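PDB 4GVO: Lmo2349 protein from Listeria monocytogenes, which probably serves as the extracellular substrate-binding subunit of an L-cystine ABC transporter, holding an amino-acid ligand in its cleft for delivery to the membrane permease. Local coordinates for residues 58-61 with 62-65; 77-81 with 82-86; 126-129 with 130-134; 134-137 with 138-142; 154-157 with 158-162. All coordinates share one frame; numbering follows the deposited sequence.

Contact 1: residues 58-61 with 62-65; sequences FSNL and LVSL. With HIS (histidine), chain E.
Asn60 and Val63 meet because the Asn60 amide swings to the far side of its CA-CB bond from the main-chain N (chi1 -163°) and Val63 sends CG1 the same way (chi1 174°). Their side chains then cross at about a right angle at the start of helix 61-66, with Asn60 OD1 3.7 Å from Val63 CB. Regular alpha-helical bonding opens here: Ser64 N donates to Asn60 O, and Leu65 N to Leu61 O, each at 2.9 Å. One turn earlier the backbone is already coiled and Leu61 N still bonds to Phe58 O, but the two bonds four residues apart are replaced by water. One molecule donates to Phe58 O at 2.8 Å and accepts from Leu62 N; a second donates to Ser59 O at 2.7 Å and accepts from Val63 N. The helix thus begins with a hydrated turn. Leu61 and Leu65 lean on Val73 of strand 72-73, while Leu62 and Leu65 reach Met201 of strand 191-202, so this side of the helix lies against the sheet. Asn60 and Val63 lie on a more exposed flank. Ahead of the helix, Phe58 forms part of the ligand pocket of this family 3 solute-binding protein. Its ring reaches the bound amino acid, and it also meets the ring of His75 at about 45°. The imidazole CD2 of the histidine ligand sits over the centre of the Phe58 ring, 3.7 Å above its plane, and Phe58 CE1 lies 3.6 Å from the ligand CB.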
# COMPACT_ATOMS: atom_id res chain seq x y z
N PHE A 58 0.79 -8.09 -6.47
CA PHE A 58 1.02 -6.64 -6.38
C PHE A 58 1.99 -6.17 -7.46
O PHE A 58 1.76 -5.11 -8.08
CB PHE A 58 1.53 -6.30 -4.98
CG PHE A 58 2.05 -4.90 -4.85
CD1 PHE A 58 1.16 -3.84 -4.89
CD2 PHE A 58 3.40 -4.66 -4.84
CE1 PHE A 58 1.62 -2.54 -4.87
CE2 PHE A 58 3.87 -3.37 -4.78
CZ PHE A 58 2.99 -2.30 -4.84
N SER A 59 3.05 -6.92 -7.70
CA SER A 59 4.08 -6.51 -8.65
C SER A 59 3.61 -6.41 -10.09
O SER A 59 4.32 -5.81 -10.90
CB SER A 59 5.24 -7.47 -8.59
OG SER A 59 4.84 -8.80 -8.92
N ASN A 60 2.44 -6.97 -10.41
CA ASN A 60 1.91 -6.89 -11.75
C ASN A 60 0.88 -5.80 -11.95
O ASN A 60 0.46 -5.58 -13.07
CB ASN A 60 1.22 -8.23 -12.13
CG ASN A 60 1.01 -8.38 -13.62
OD1 ASN A 60 1.95 -8.29 -14.40
ND2 ASN A 60 -0.25 -8.62 -14.01
N LEU A 61 0.48 -5.10 -10.88
CA LEU A 61 -0.66 -4.21 -10.99
C LEU A 61 -0.43 -3.06 -11.99
O LEU A 61 -1.27 -2.78 -12.83
CB LEU A 61 -1.05 -3.64 -9.63
CG LEU A 61 -1.75 -4.61 -8.70
CD1 LEU A 61 -1.75 -4.01 -7.28
CD2 LEU A 61 -3.18 -4.89 -9.18
N LEU A 62 0.73 -2.40 -11.89
CA LEU A 62 0.98 -1.27 -12.80
C LEU A 62 1.45 -1.75 -14.20
O LEU A 62 1.25 -1.03 -15.20
CB LEU A 62 1.96 -0.25 -12.20
CG LEU A 62 1.44 0.44 -10.95
CD1 LEU A 62 2.46 1.46 -10.47
CD2 LEU A 62 0.07 1.07 -11.27
N VAL A 63 1.96 -2.97 -14.30
CA VAL A 63 2.24 -3.57 -15.62
C VAL A 63 0.87 -3.73 -16.28
O VAL A 63 0.70 -3.34 -17.45
CB VAL A 63 2.98 -4.94 -15.45
CG1 VAL A 63 3.12 -5.62 -16.80
CG2 VAL A 63 4.34 -4.72 -14.79
N SER A 64 -0.12 -4.27 -15.56
CA SER A 64 -1.46 -4.48 -16.10
C SER A 64 -2.14 -3.17 -16.47
O SER A 64 -2.72 -3.02 -17.56
CB SER A 64 -2.25 -5.30 -15.09
OG SER A 64 -3.54 -5.65 -15.52
N LEU A 65 -2.03 -2.18 -15.60
CA LEU A 65 -2.63 -0.87 -15.85
C LEU A 65 -2.00 -0.23 -17.08
O LEU A 65 -2.73 0.30 -17.95
CB LEU A 65 -2.53 0.04 -14.60
CG LEU A 65 -3.23 1.40 -14.68
CD1 LEU A 65 -4.77 1.31 -14.81
CD2 LEU A 65 -2.86 2.26 -13.46
N HIS E . 1.84 1.58 -0.58
CA HIS E . 2.58 0.73 -1.56
C HIS E . 2.97 1.47 -2.80
O HIS E . 2.48 2.59 -3.00
CB HIS E . 1.75 -0.48 -1.94
CG HIS E . 1.93 -1.62 -0.99
ND1 HIS E . 1.58 -1.52 0.30
CD2 HIS E . 2.52 -2.90 -1.14
CE1 HIS E . 1.91 -2.67 0.94
NE2 HIS E . 2.45 -3.51 0.04
OXT HIS E . 3.80 0.97 -3.59
O HOH W 1 2.52 -2.65 -9.29
O HOH W 2 3.64 -3.28 -11.49

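Contact 2: residues 77-81 with 82-86; sequences MEKSK and EREKK. With HIS (histidine), chain E.
The carboxylate-binding corner of the ligand pocket is built where the loop after strand 72-73 runs into helix 81-86, and Arg83 in the helix's first turn links this capped helix start to the ligand. Its chain leaves beside the main-chain N and is extended from CG to NE, which carries the guanidinium back along the loop. There NH1 donates to the O atom of the bound histidine at 2.8 Å, nearly straight at 174°, and NH2 donates to its OXT, also at 2.8 Å. The same ligand O receives Glu78 N, so it is gripped by two strong donors. NH1 has a second use: it bonds to Glu78 O at 2.9 Å, in the carbonyl plane and on a lone pair, with the acceptor close to the guanidinium plane. Together with the ligand bonds this holds the flat group in its rotation, and Met77 lays its CE over the centre of one face, 3.5 Å above the plane. The Glu78 carboxylate turns its two oxygens different ways: OE1 accepts from Asn128 ND2, and OE2 lies 2.7 Å from the ligand N, a distance consistent with recognition of an alpha-amino group. S-oxy cysteine, also modelled in this pocket, takes hydrogen bonds from Glu78 N and Arg83 NH1 too. Behind the site Ser80 is the N-cap. Its hydroxyl, at chi1 67°, turns back over the helix end, and Glu84 N bonds to Ser80 O at 2.9 Å, while Arg83 N donates to Ser80 OG at 3.1 Å.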
# COMPACT_ATOMS: atom_id res chain seq x y z
N MET A 77 -2.03 2.61 -3.03
CA MET A 77 -0.98 3.16 -3.89
C MET A 77 -0.62 4.60 -3.51
O MET A 77 -1.45 5.52 -3.59
CB MET A 77 -1.39 3.12 -5.38
CG MET A 77 -1.69 1.70 -5.88
SD MET A 77 -0.33 0.54 -5.72
CE MET A 77 0.65 1.00 -7.15
N GLU A 78 0.65 4.76 -3.14
CA GLU A 78 1.23 6.05 -2.82
C GLU A 78 1.47 6.89 -4.04
O GLU A 78 2.00 6.41 -5.04
CB GLU A 78 2.55 5.80 -2.09
CG GLU A 78 2.40 5.22 -0.69
CD GLU A 78 3.72 4.61 -0.20
OE1 GLU A 78 4.69 5.39 0.01
OE2 GLU A 78 3.82 3.38 -0.06
N LYS A 79 1.14 8.18 -3.96
CA LYS A 79 1.47 9.08 -5.03
C LYS A 79 2.96 9.38 -5.04
O LYS A 79 3.53 9.68 -4.02
CB LYS A 79 0.66 10.37 -4.94
CG LYS A 79 0.91 11.29 -6.12
CD LYS A 79 0.40 12.69 -5.90
CE LYS A 79 -1.10 12.73 -5.92
NZ LYS A 79 -1.52 14.09 -5.49
N SER A 80 3.58 9.25 -6.18
CA SER A 80 4.98 9.62 -6.40
C SER A 80 5.08 10.32 -7.73
O SER A 80 4.30 10.08 -8.64
CB SER A 80 5.89 8.41 -6.42
OG SER A 80 5.64 7.56 -7.54
N LYS A 81 6.11 11.15 -7.87
CA LYS A 81 6.32 11.82 -9.14
C LYS A 81 6.62 10.82 -10.27
O LYS A 81 6.15 11.02 -11.41
CB LYS A 81 7.37 12.89 -8.98
CG LYS A 81 8.74 12.37 -8.61
CD LYS A 81 9.78 13.49 -8.56
CE LYS A 81 11.20 12.95 -8.42
NZ LYS A 81 11.52 11.78 -9.28
N GLU A 82 7.30 9.72 -9.97
CA GLU A 82 7.55 8.67 -10.97
C GLU A 82 6.27 8.07 -11.50
O GLU A 82 6.09 7.90 -12.71
CB GLU A 82 8.42 7.58 -10.37
CG GLU A 82 9.84 8.05 -10.14
CD GLU A 82 10.07 8.85 -8.85
OE1 GLU A 82 9.13 9.14 -8.06
OE2 GLU A 82 11.27 9.21 -8.67
N ARG A 83 5.34 7.78 -10.60
CA ARG A 83 4.07 7.23 -11.02
C ARG A 83 3.18 8.23 -11.74
O ARG A 83 2.52 7.85 -12.71
CB ARG A 83 3.32 6.67 -9.81
CG ARG A 83 3.91 5.36 -9.33
CD ARG A 83 3.31 4.90 -8.00
NE ARG A 83 3.79 3.57 -7.63
CZ ARG A 83 3.57 3.03 -6.46
NH1 ARG A 83 2.94 3.67 -5.49
NH2 ARG A 83 4.02 1.81 -6.23
N GLU A 84 3.22 9.51 -11.32
CA GLU A 84 2.44 10.55 -11.99
C GLU A 84 2.91 10.82 -13.39
O GLU A 84 2.12 11.33 -14.20
CB GLU A 84 2.51 11.88 -11.27
CG GLU A 84 1.84 11.90 -9.94
CD GLU A 84 1.09 13.18 -9.65
OE1 GLU A 84 1.68 14.04 -8.99
OE2 GLU A 84 -0.08 13.34 -10.10
N LYS A 85 4.16 10.49 -13.69
CA LYS A 85 4.63 10.70 -15.05
C LYS A 85 3.95 9.71 -16.01
O LYS A 85 3.79 10.02 -17.18
CB LYS A 85 6.14 10.65 -15.17
CG LYS A 85 6.77 9.26 -15.22
CD LYS A 85 8.10 9.34 -14.49
CE LYS A 85 8.89 8.05 -14.39
NZ LYS A 85 8.10 6.82 -14.29
N LYS A 86 3.49 8.56 -15.49
CA LYS A 86 2.89 7.50 -16.30
C LYS A 86 1.37 7.38 -16.17
O LYS A 86 0.69 7.00 -17.14
CB LYS A 86 3.48 6.14 -15.97
CG LYS A 86 4.94 5.98 -16.21
CD LYS A 86 5.40 4.62 -15.69
CE LYS A 86 4.87 3.48 -16.56
NZ LYS A 86 5.35 2.12 -16.18
N HIS E . 1.84 1.58 -0.58
CA HIS E . 2.58 0.73 -1.56
C HIS E . 2.97 1.47 -2.80
O HIS E . 2.48 2.59 -3.00
CB HIS E . 1.75 -0.48 -1.94
CG HIS E . 1.93 -1.62 -0.99
ND1 HIS E . 1.58 -1.52 0.30
CD2 HIS E . 2.52 -2.90 -1.14
CE1 HIS E . 1.91 -2.67 0.94
NE2 HIS E . 2.45 -3.51 0.04
OXT HIS E . 3.80 0.97 -3.59
O HOH W 3 -0.23 15.74 -7.45

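Contact 3: residues 126-129 with 130-134; sequences TSNG and ALVLK. With HIS (histidine), chain E.
Ser127 and Ala130 are joined by a capping hydrogen bond, Ala130 N to Ser127 OG at 3.1 Å, which makes Ser127 the N-cap of helix 128-139. The serine hydroxyl reaches the helix because chi1 is 64°, and OG is also bonded to Ser124 O. Main-chain bonds follow in regular order: Leu131 N to Ser127 O is weak at 3.3 Å, whereas Val132 N to Asn128 O and Leu133 N to Gly129 O both measure 2.9 Å. Side-chain packing is modest and mostly carbon against carbonyl oxygen. Val132 CG2 comes 3.3 Å from Asn128 O and lies beside Asn128 ND2, the atom bonded to Glu78. Leu133 CG leans on Gly129 O at 3.4 Å, and Ala130 and Leu133 face strand 120-123, the strand before this helix in a beta-alpha-beta unit. Ligand contact comes from the main chain: Asn128 N donates to OXT of the bound histidine at 2.9 Å. That N-H, the first of the helix, has no helical carbonyl to serve and is given to the ligand. A carboxylate placed at a helix N-terminus would probably be stabilised by the helix dipole, adding to the charge of Arg83.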
# COMPACT_ATOMS: atom_id res chain seq x y z
N THR A 126 8.64 -3.37 -6.71
CA THR A 126 7.80 -2.39 -7.35
C THR A 126 7.14 -1.42 -6.39
O THR A 126 6.45 -0.51 -6.83
CB THR A 126 6.70 -3.02 -8.26
OG1 THR A 126 5.59 -3.47 -7.49
CG2 THR A 126 7.29 -4.16 -9.13
N SER A 127 7.32 -1.61 -5.07
CA SER A 127 6.65 -0.72 -4.14
C SER A 127 7.34 0.67 -4.11
O SER A 127 8.54 0.84 -4.39
CB SER A 127 6.65 -1.26 -2.72
OG SER A 127 7.94 -1.38 -2.17
N ASN A 128 6.57 1.67 -3.67
CA ASN A 128 7.15 2.98 -3.45
C ASN A 128 8.27 2.91 -2.41
O ASN A 128 9.29 3.57 -2.55
CB ASN A 128 6.10 3.98 -3.07
CG ASN A 128 6.63 5.41 -3.13
OD1 ASN A 128 7.24 5.80 -4.14
ND2 ASN A 128 6.42 6.17 -2.06
N GLY A 129 8.11 2.12 -1.37
CA GLY A 129 9.13 2.01 -0.35
C GLY A 129 10.44 1.49 -0.91
O GLY A 129 11.52 1.90 -0.50
N ALA A 130 10.37 0.55 -1.86
CA ALA A 130 11.59 0.08 -2.50
C ALA A 130 12.32 1.23 -3.22
O ALA A 130 13.55 1.27 -3.20
CB ALA A 130 11.27 -1.09 -3.47
N LEU A 131 11.59 2.10 -3.90
CA LEU A 131 12.15 3.25 -4.58
C LEU A 131 12.79 4.23 -3.60
O LEU A 131 13.88 4.75 -3.84
CB LEU A 131 11.09 3.91 -5.47
CG LEU A 131 11.56 5.14 -6.24
CD1 LEU A 131 12.67 4.75 -7.24
CD2 LEU A 131 10.39 5.83 -6.92
N VAL A 132 12.07 4.50 -2.51
CA VAL A 132 12.55 5.39 -1.45
C VAL A 132 13.88 4.83 -0.94
O VAL A 132 14.86 5.57 -0.82
CB VAL A 132 11.48 5.47 -0.33
CG1 VAL A 132 12.07 6.06 0.97
CG2 VAL A 132 10.24 6.23 -0.81
N LEU A 133 13.97 3.53 -0.67
CA LEU A 133 15.22 2.94 -0.25
C LEU A 133 16.33 3.00 -1.30
O LEU A 133 17.47 3.25 -0.98
CB LEU A 133 15.02 1.47 0.15
CG LEU A 133 14.20 1.19 1.41
CD1 LEU A 133 13.84 -0.31 1.41
CD2 LEU A 133 14.98 1.67 2.66
N LYS A 134 15.97 2.77 -2.56
CA LYS A 134 16.94 2.82 -3.64
C LYS A 134 17.59 4.19 -3.70
O LYS A 134 18.82 4.30 -3.87
CB LYS A 134 16.27 2.46 -4.98
CG LYS A 134 17.20 2.47 -6.17
CD LYS A 134 16.48 2.22 -7.50
CE LYS A 134 16.20 0.74 -7.74
NZ LYS A 134 17.42 -0.12 -7.81
N HIS E . 1.84 1.58 -0.58
CA HIS E . 2.58 0.73 -1.56
C HIS E . 2.97 1.47 -2.80
O HIS E . 2.48 2.59 -3.00
CB HIS E . 1.75 -0.48 -1.94
CG HIS E . 1.93 -1.62 -0.99
ND1 HIS E . 1.58 -1.52 0.30
CD2 HIS E . 2.52 -2.90 -1.14
CE1 HIS E . 1.91 -2.67 0.94
NE2 HIS E . 2.45 -3.51 0.04
OXT HIS E . 3.80 0.97 -3.59

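Contact 4: residues 134-137 with 138-142; sequences KKIN and EEQGN
Asn137 and Asn142 close the tight end of this contact, where helix 128-139 stops. Asn142 N donates to Asn137 O at 2.8 Å, arriving from above the carbonyl plane, and Gln140 N adds a weak bond to the same oxygen. The two asparagine side chains cross with their amide planes 39° apart, and Asn137 OD1 is 3.4 Å from Asn142 CA. Asn137 ND2 goes to Phe144 O, which ties the helix end to the chain that follows. Also packed are Ile136 and Gln140, which run side by side: Ile136 CG2 lies 3.6 Å from Gln140 OE1, while Thr113 OG1 and Asn143 OD1 bond to the two ends of the Gln140 amide. Gln140 N completes the last helical turn with a bond of 3.0 Å to Ile136 O. Glu138 and Glu139 form the loose side. Both chains extend into solvent with chi1 near 180°, and water joins each carboxylate back to the helix: one molecule donates to Glu138 OE1 and Lys135 O, another to Glu139 OE1 at 2.8 Å and, weakly, to the same carbonyl. Lys135, by contrast, finds a protein partner, its NZ forming a salt bridge with Glu82. Beyond Gln140, Gly141 takes a positive phi of 75° and its N bonds to Glu138 O at 3.0 Å. Together with Asn142 N to Asn137 O, this is the Schellman motif, with Gly141 as the C-prime residue, that ends an alpha-helix.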
# COMPACT_ATOMS: atom_id res chain seq x y z
N LYS A 134 15.97 2.77 -2.56
CA LYS A 134 16.94 2.82 -3.64
C LYS A 134 17.59 4.19 -3.70
O LYS A 134 18.82 4.30 -3.87
CB LYS A 134 16.27 2.46 -4.98
CG LYS A 134 17.20 2.47 -6.17
CD LYS A 134 16.48 2.22 -7.50
CE LYS A 134 16.20 0.74 -7.74
NZ LYS A 134 17.42 -0.12 -7.81
N LYS A 135 16.78 5.23 -3.60
CA LYS A 135 17.32 6.59 -3.69
C LYS A 135 18.24 6.88 -2.52
O LYS A 135 19.28 7.52 -2.68
CB LYS A 135 16.20 7.59 -3.75
CG LYS A 135 15.44 7.57 -5.06
CD LYS A 135 14.29 8.50 -4.94
CE LYS A 135 13.55 8.64 -6.25
NZ LYS A 135 12.31 9.43 -6.12
N ILE A 136 17.88 6.43 -1.32
CA ILE A 136 18.74 6.62 -0.16
C ILE A 136 20.06 5.86 -0.26
O ILE A 136 21.10 6.37 0.08
CB ILE A 136 18.01 6.23 1.14
CG1 ILE A 136 16.82 7.22 1.37
CG2 ILE A 136 18.95 6.16 2.37
CD1 ILE A 136 15.78 6.66 2.31
N ASN A 137 20.01 4.63 -0.76
CA ASN A 137 21.20 3.87 -1.00
C ASN A 137 22.16 4.63 -1.91
O ASN A 137 23.35 4.75 -1.62
CB ASN A 137 20.84 2.45 -1.51
CG ASN A 137 21.91 1.41 -1.23
OD1 ASN A 137 22.86 1.66 -0.51
ND2 ASN A 137 21.78 0.26 -1.87
N GLU A 138 21.62 5.16 -3.02
CA GLU A 138 22.44 5.89 -3.96
C GLU A 138 23.05 7.13 -3.29
O GLU A 138 24.25 7.41 -3.43
CB GLU A 138 21.58 6.25 -5.18
CG GLU A 138 22.39 6.94 -6.25
CD GLU A 138 21.56 7.36 -7.43
OE1 GLU A 138 20.41 7.80 -7.24
OE2 GLU A 138 22.10 7.25 -8.54
N GLU A 139 22.24 7.84 -2.52
CA GLU A 139 22.74 9.00 -1.77
C GLU A 139 23.90 8.67 -0.84
O GLU A 139 24.80 9.47 -0.65
CB GLU A 139 21.58 9.58 -0.96
CG GLU A 139 21.92 10.74 -0.03
CD GLU A 139 20.79 11.08 0.90
OE1 GLU A 139 19.63 10.68 0.57
OE2 GLU A 139 21.04 11.75 1.93
N GLN A 140 23.88 7.44 -0.31
CA GLN A 140 24.87 6.94 0.62
C GLN A 140 26.03 6.19 -0.06
O GLN A 140 26.81 5.50 0.60
CB GLN A 140 24.20 6.07 1.70
CG GLN A 140 23.26 6.89 2.56
CD GLN A 140 22.61 6.18 3.74
OE1 GLN A 140 21.84 6.83 4.48
NE2 GLN A 140 22.85 4.88 3.91
N GLY A 141 26.13 6.27 -1.38
CA GLY A 141 27.24 5.60 -2.07
C GLY A 141 27.09 4.10 -2.20
O GLY A 141 28.10 3.40 -2.25
N ASN A 142 25.85 3.62 -2.23
CA ASN A 142 25.59 2.20 -2.38
C ASN A 142 26.17 1.41 -1.21
O ASN A 142 26.80 0.36 -1.41
CB ASN A 142 26.18 1.64 -3.69
CG ASN A 142 25.59 0.28 -4.06
OD1 ASN A 142 24.40 0.10 -3.98
ND2 ASN A 142 26.43 -0.66 -4.53
O HOH W 4 19.06 9.04 -5.10
O HOH W 5 18.26 10.52 -1.83

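Contact 5: residues 154-157 with 158-162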
# COMPACT_ATOMS: atom_id res chain seq x y z
N ASN A 154 10.64 -16.98 3.12
CA ASN A 154 11.41 -15.91 2.47
C ASN A 154 10.66 -14.59 2.49
O ASN A 154 11.15 -13.58 1.87
CB ASN A 154 11.74 -16.28 1.01
CG ASN A 154 12.57 -17.54 0.91
OD1 ASN A 154 13.44 -17.78 1.75
ND2 ASN A 154 12.28 -18.36 -0.11
N ASP A 155 9.52 -14.54 3.15
CA ASP A 155 8.84 -13.23 3.26
C ASP A 155 9.55 -12.27 4.21
O ASP A 155 10.47 -12.68 4.91
CB ASP A 155 7.33 -13.40 3.53
CG ASP A 155 6.99 -13.83 4.98
OD1 ASP A 155 7.85 -13.82 5.85
OD2 ASP A 155 5.78 -14.18 5.23
N THR A 156 9.16 -11.00 4.18
CA THR A 156 9.85 -9.96 4.94
C THR A 156 9.92 -10.34 6.42
O THR A 156 10.98 -10.29 7.03
CB THR A 156 9.20 -8.61 4.74
OG1 THR A 156 9.48 -8.19 3.40
CG2 THR A 156 9.66 -7.58 5.80
N ALA A 157 8.78 -10.70 7.02
CA ALA A 157 8.80 -10.96 8.45
C ALA A 157 9.75 -12.09 8.81
O ALA A 157 10.49 -12.01 9.80
CB ALA A 157 7.39 -11.33 8.98
N ASN A 158 9.72 -13.16 8.02
CA ASN A 158 10.60 -14.25 8.29
C ASN A 158 12.08 -13.96 8.07
O ASN A 158 12.90 -14.46 8.80
CB ASN A 158 10.13 -15.53 7.56
CG ASN A 158 8.95 -16.16 8.28
OD1 ASN A 158 9.16 -16.82 9.29
ND2 ASN A 158 7.73 -15.95 7.78
N GLN A 159 12.42 -13.14 7.08
CA GLN A 159 13.79 -12.78 6.92
C GLN A 159 14.24 -11.83 8.04
O GLN A 159 15.41 -11.92 8.47
CB GLN A 159 14.07 -12.17 5.55
CG GLN A 159 13.78 -13.10 4.40
CD GLN A 159 14.52 -12.76 3.14
OE1 GLN A 159 15.69 -12.30 3.20
NE2 GLN A 159 13.88 -12.98 1.97
N LEU A 160 13.33 -11.02 8.60
CA LEU A 160 13.73 -10.24 9.80
C LEU A 160 13.94 -11.16 11.01
O LEU A 160 14.88 -11.01 11.77
CB LEU A 160 12.67 -9.20 10.15
CG LEU A 160 12.55 -8.02 9.17
CD1 LEU A 160 11.32 -7.20 9.51
CD2 LEU A 160 13.81 -7.17 9.15
N LYS A 161 13.05 -12.14 11.15
CA LYS A 161 13.09 -13.08 12.29
C LYS A 161 14.45 -13.76 12.37
O LYS A 161 15.01 -13.88 13.45
CB LYS A 161 12.01 -14.16 12.13
CG LYS A 161 11.89 -15.14 13.28
CD LYS A 161 10.78 -16.19 13.06
CE LYS A 161 10.56 -17.09 14.28
NZ LYS A 161 9.14 -17.46 14.62
N THR A 162 14.92 -14.28 11.23
CA THR A 162 16.17 -15.03 11.19
C THR A 162 17.42 -14.19 11.16
O THR A 162 18.52 -14.73 11.31
CB THR A 162 16.26 -15.95 9.96
OG1 THR A 162 16.25 -15.15 8.78
CG2 THR A 162 15.10 -16.89 9.91
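Asn158 and Gln159 each reach back from the first turn of helix 156-162 to the residues before it, and Ala157, just before them, supplies mostly main chain. Asp155 is the N-cap. Its OD1 accepts twice from Asn158, from the main-chain N almost along the C-O axis and from ND2 on the syn side, both at 2.9 Å. The second donor stands 33° out of the carboxylate plane, and the carboxylate and amide planes are inclined by only 22°. The chi1 of 74° at Asp155 folds the carboxylate over the open helix end, a place where the helix dipole would probably favour its negative charge. Gln159 uses its main chain and its side chain alike. Its N bonds to Asp155 O at 3.0 Å, and its extended chain brings NE2 to Asn154 O at 2.8 Å, with that oxygen close to the Gln159 amide plane. The other end of the amide is held by Arg120 through OE1, so both polar atoms of this buried side chain have partners. Ala157 O takes Lys161 N at 2.9 Å, next to the bond from Leu160 N to Thr156 O. The Thr156 and Leu160 side chains lie side by side, CG2 4.1 Å from CD1, forming the apolar side of the turn. That side rests on Thr168 of strand 168-170; Thr156 and Gln159 also touch Ile122 of strand 120-123, and Ala157 and Leu160 touch Glu186 of strand 186-189.

Contacts 1, 2 and 3 converge on the bound amino acid, each from a different helix start: contact 1 gives an aromatic face, contact 2 a charged grip, and contact 3 a main-chain N-H. Contact 3 is the most buried of the five, contact 4 the most exposed, yet both belong to helix 128-139 and share Lys134, one at its capped start, the other at its glycine-terminated end. Contacts 2, 3 and 5 have side-chain N-caps, a serine in the first two and an aspartate in contact 5. Although at the surface, contact 4 touches contact 2 through the Glu82-Lys135 salt bridge, whereas contact 5, which touches none of the others, is braced by nearby strands.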